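Local coordinates for putative carboxynorspermidine decarboxylase protein (Sinorhizobium meliloti, PDB 3MT1), which probably catalyses the pyridoxal phosphate-dependent decarboxylation of carboxynorspermidine and carboxyspermidine, yielding norspermidine and spermidine, at residues K72-Y77 / S91-I96. Sequence-based numbering, arbitrary orientation.
Sequences KETHAY and SHADKI
E73 and K95 form a salt bridge, with NZ of K95 2.5 Å from OE2 of E73. That oxygen accepts bonds from K95 and H75, with the Y228 hydroxyl a third, weak partner: the ammonium approaches from above the carboxylate plane, while NE2 of H75, 2.8 Å from OE2 of E73, comes from the opposite face, its N-H in the imidazole plane. The K95 chain runs alongside the ring, CB over its face, 3.8 Å from the H75 centroid, and a bend at chi4 (64°) turns NZ toward the glutamate. K95 NZ also hydrogen-bonds to the Y228 hydroxyl.

Along the backbone, N of D94 lies 2.8 Å from O of T74, which accepts a weak bond from N of K95 too; N of A76 reaches O of K95 at 3.0 Å. The T74 amide meets a side chain instead: OD2 of D94, 3.2 Å from N of T74, accepts it at 164° and also forms a salt bridge with R67. The T74 hydroxyl donates to the carbonyl of H92 (OG1 to O, 2.8 Å), 40° out of its plane. On the sheet face bearing A76 and I96, CB of A76 packs against CB of A93. Parallel bridges H75-K95 and A76-I96 join strands 73-77 and 95-98, linked through helix 83-92 as a beta-alpha-beta unit of the eight-stranded TIM-like barrel of this fold-type III decarboxylase family.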
ATOM      1  N   LYS B  72      27.973  -9.981   1.376  1.00 39.67           N
ATOM      2  CA  LYS B  72      28.020 -11.455   1.323  1.00 40.59           C
ATOM      3  C   LYS B  72      27.383 -11.949   0.001  1.00 40.06           C
ATOM      4  O   LYS B  72      27.574 -11.305  -1.026  1.00 40.66           O
ATOM      5  CB  LYS B  72      27.387 -12.103   2.574  1.00 40.79           C
ATOM      6  CG  LYS B  72      28.137 -11.846   3.928  1.00 43.20           C
ATOM      7  CD  LYS B  72      27.701 -12.896   4.986  1.00 43.87           C
ATOM      8  CE  LYS B  72      28.576 -12.896   6.240  1.00 45.05           C
ATOM      9  NZ  LYS B  72      28.147 -13.961   7.222  1.00 44.41           N
ATOM     10  N   GLU B  73      26.658 -13.058   0.007  1.00 39.17           N
ATOM     11  CA  GLU B  73      26.067 -13.566  -1.226  1.00 39.99           C
ATOM     12  C   GLU B  73      24.740 -12.858  -1.564  1.00 39.59           C
ATOM     13  O   GLU B  73      23.842 -12.734  -0.703  1.00 39.88           O
ATOM     14  CB  GLU B  73      25.817 -15.081  -1.108  1.00 39.92           C
ATOM     15  CG  GLU B  73      26.528 -15.888  -2.203  1.00 42.02           C
ATOM     16  CD  GLU B  73      26.183 -17.365  -2.214  1.00 40.16           C
ATOM     17  OE1 GLU B  73      26.785 -18.113  -1.390  1.00 42.40           O
ATOM     18  OE2 GLU B  73      25.345 -17.753  -3.067  1.00 34.76           O
ATOM     19  N   THR B  74      24.602 -12.398  -2.805  1.00 39.25           N
ATOM     20  CA  THR B  74      23.338 -11.820  -3.257  1.00 38.96           C
ATOM     21  C   THR B  74      22.736 -12.625  -4.399  1.00 37.64           C
ATOM     22  O   THR B  74      23.410 -12.915  -5.388  1.00 37.98           O
ATOM     23  CB  THR B  74      23.454 -10.289  -3.664  1.00 40.01           C
ATOM     24  OG1 THR B  74      23.767 -10.182  -5.050  1.00 43.38           O
ATOM     25  CG2 THR B  74      24.504  -9.556  -2.841  1.00 38.73           C
ATOM     26  N   HIS B  75      21.471 -12.989  -4.246  1.00 36.65           N
ATOM     27  CA  HIS B  75      20.727 -13.759  -5.264  1.00 36.01           C
ATOM     28  C   HIS B  75      19.673 -12.873  -5.858  1.00 35.49           C
ATOM     29  O   HIS B  75      18.997 -12.132  -5.139  1.00 35.17           O
ATOM     30  CB  HIS B  75      20.049 -14.994  -4.668  1.00 34.97           C
ATOM     31  CG  HIS B  75      20.994 -16.107  -4.345  1.00 36.43           C
ATOM     32  ND1 HIS B  75      20.595 -17.429  -4.296  1.00 34.56           N
ATOM     33  CD2 HIS B  75      22.327 -16.100  -4.076  1.00 35.11           C
ATOM     34  CE1 HIS B  75      21.635 -18.183  -3.976  1.00 35.32           C
ATOM     35  NE2 HIS B  75      22.699 -17.401  -3.848  1.00 36.29           N
ATOM     36  N   ALA B  76      19.553 -12.935  -7.173  1.00 35.69           N
ATOM     37  CA  ALA B  76      18.531 -12.173  -7.864  1.00 36.44           C
ATOM     38  C   ALA B  76      17.482 -13.093  -8.457  1.00 36.93           C
ATOM     39  O   ALA B  76      17.814 -14.119  -9.038  1.00 38.18           O
ATOM     40  CB  ALA B  76      19.166 -11.285  -8.950  1.00 36.26           C
ATOM     41  N   TYR B  77      16.220 -12.735  -8.292  1.00 37.46           N
ATOM     42  CA  TYR B  77      15.133 -13.436  -8.947  1.00 39.08           C
ATOM     43  C   TYR B  77      14.174 -12.416  -9.523  1.00 40.57           C
ATOM     44  O   TYR B  77      14.056 -11.295  -9.009  1.00 41.26           O
ATOM     45  CB  TYR B  77      14.376 -14.317  -7.960  1.00 38.34           C
ATOM     46  CG  TYR B  77      13.113 -14.926  -8.553  1.00 40.37           C
ATOM     47  CD1 TYR B  77      13.180 -15.874  -9.576  1.00 38.94           C
ATOM     48  CD2 TYR B  77      11.843 -14.535  -8.096  1.00 41.60           C
ATOM     49  CE1 TYR B  77      12.034 -16.434 -10.120  1.00 40.75           C
ATOM     50  CE2 TYR B  77      10.687 -15.074  -8.638  1.00 41.80           C
ATOM     51  CZ  TYR B  77      10.782 -16.030  -9.653  1.00 44.35           C
ATOM     52  OH  TYR B  77       9.613 -16.575 -10.186  1.00 45.17           O
ATOM     53  N   SER B  91      25.505  -7.336 -12.490  1.00 41.55           N
ATOM     54  CA  SER B  91      26.668  -6.822 -11.802  1.00 42.19           C
ATOM     55  C   SER B  91      26.545  -6.786 -10.283  1.00 40.94           C
ATOM     56  O   SER B  91      27.539  -6.690  -9.629  1.00 41.91           O
ATOM     57  CB  SER B  91      27.022  -5.440 -12.310  1.00 43.19           C
ATOM     58  OG  SER B  91      26.010  -4.554 -11.941  1.00 44.78           O
ATOM     59  N   HIS B  92      25.349  -6.869  -9.719  1.00 40.11           N
ATOM     60  CA  HIS B  92      25.205  -6.894  -8.244  1.00 39.60           C
ATOM     61  C   HIS B  92      25.103  -8.327  -7.731  1.00 39.29           C
ATOM     62  O   HIS B  92      25.462  -8.588  -6.600  1.00 39.18           O
ATOM     63  CB  HIS B  92      23.964  -6.121  -7.727  1.00 38.16           C
ATOM     64  CG  HIS B  92      24.015  -4.634  -7.926  1.00 38.07           C
ATOM     65  ND1 HIS B  92      24.935  -3.825  -7.298  1.00 40.99           N
ATOM     66  CD2 HIS B  92      23.227  -3.805  -8.652  1.00 37.48           C
ATOM     67  CE1 HIS B  92      24.734  -2.566  -7.657  1.00 41.57           C
ATOM     68  NE2 HIS B  92      23.701  -2.527  -8.478  1.00 38.99           N
ATOM     69  N   ALA B  93      24.617  -9.240  -8.565  1.00 39.97           N
ATOM     70  CA  ALA B  93      24.258 -10.580  -8.113  1.00 40.56           C
ATOM     71  C   ALA B  93      25.403 -11.582  -8.237  1.00 42.16           C
ATOM     72  O   ALA B  93      26.216 -11.480  -9.147  1.00 43.98           O
ATOM     73  CB  ALA B  93      23.039 -11.085  -8.888  1.00 39.96           C
ATOM     74  N   ASP B  94      25.452 -12.557  -7.332  1.00 42.55           N
ATOM     75  CA  ASP B  94      26.330 -13.725  -7.468  1.00 43.58           C
ATOM     76  C   ASP B  94      25.623 -14.884  -8.139  1.00 43.65           C
ATOM     77  O   ASP B  94      26.226 -15.690  -8.825  1.00 44.98           O
ATOM     78  CB  ASP B  94      26.796 -14.163  -6.093  1.00 44.10           C
ATOM     79  CG  ASP B  94      27.688 -13.135  -5.454  1.00 45.92           C
ATOM     80  OD1 ASP B  94      28.667 -12.734  -6.116  1.00 50.07           O
ATOM     81  OD2 ASP B  94      27.407 -12.713  -4.313  1.00 46.12           O
ATOM     82  N   LYS B  95      24.328 -14.962  -7.924  1.00 43.04           N
ATOM     83  CA  LYS B  95      23.504 -15.922  -8.589  1.00 42.87           C
ATOM     84  C   LYS B  95      22.317 -15.165  -9.141  1.00 42.83           C
ATOM     85  O   LYS B  95      21.886 -14.129  -8.576  1.00 42.19           O
ATOM     86  CB  LYS B  95      23.107 -17.038  -7.618  1.00 42.54           C
ATOM     87  CG  LYS B  95      24.326 -17.901  -7.258  1.00 43.39           C
ATOM     88  CD  LYS B  95      23.972 -19.153  -6.482  1.00 45.19           C
ATOM     89  CE  LYS B  95      25.192 -19.955  -6.015  1.00 42.78           C
ATOM     90  NZ  LYS B  95      26.005 -19.153  -5.040  1.00 42.91           N
ATOM     91  N   ILE B  96      21.817 -15.650 -10.276  1.00 42.83           N
ATOM     92  CA  ILE B  96      20.638 -15.071 -10.908  1.00 41.66           C
ATOM     93  C   ILE B  96      19.726 -16.225 -11.243  1.00 41.83           C
ATOM     94  O   ILE B  96      20.193 -17.292 -11.626  1.00 42.27           O
ATOM     95  CB  ILE B  96      20.991 -14.222 -12.162  1.00 42.45           C
ATOM     96  CG1 ILE B  96      19.762 -13.412 -12.616  1.00 42.90           C
ATOM     97  CG2 ILE B  96      21.529 -15.076 -13.276  1.00 41.09           C
ATOM     98  CD1 ILE B  96      20.067 -12.380 -13.696  1.00 42.16           C
TER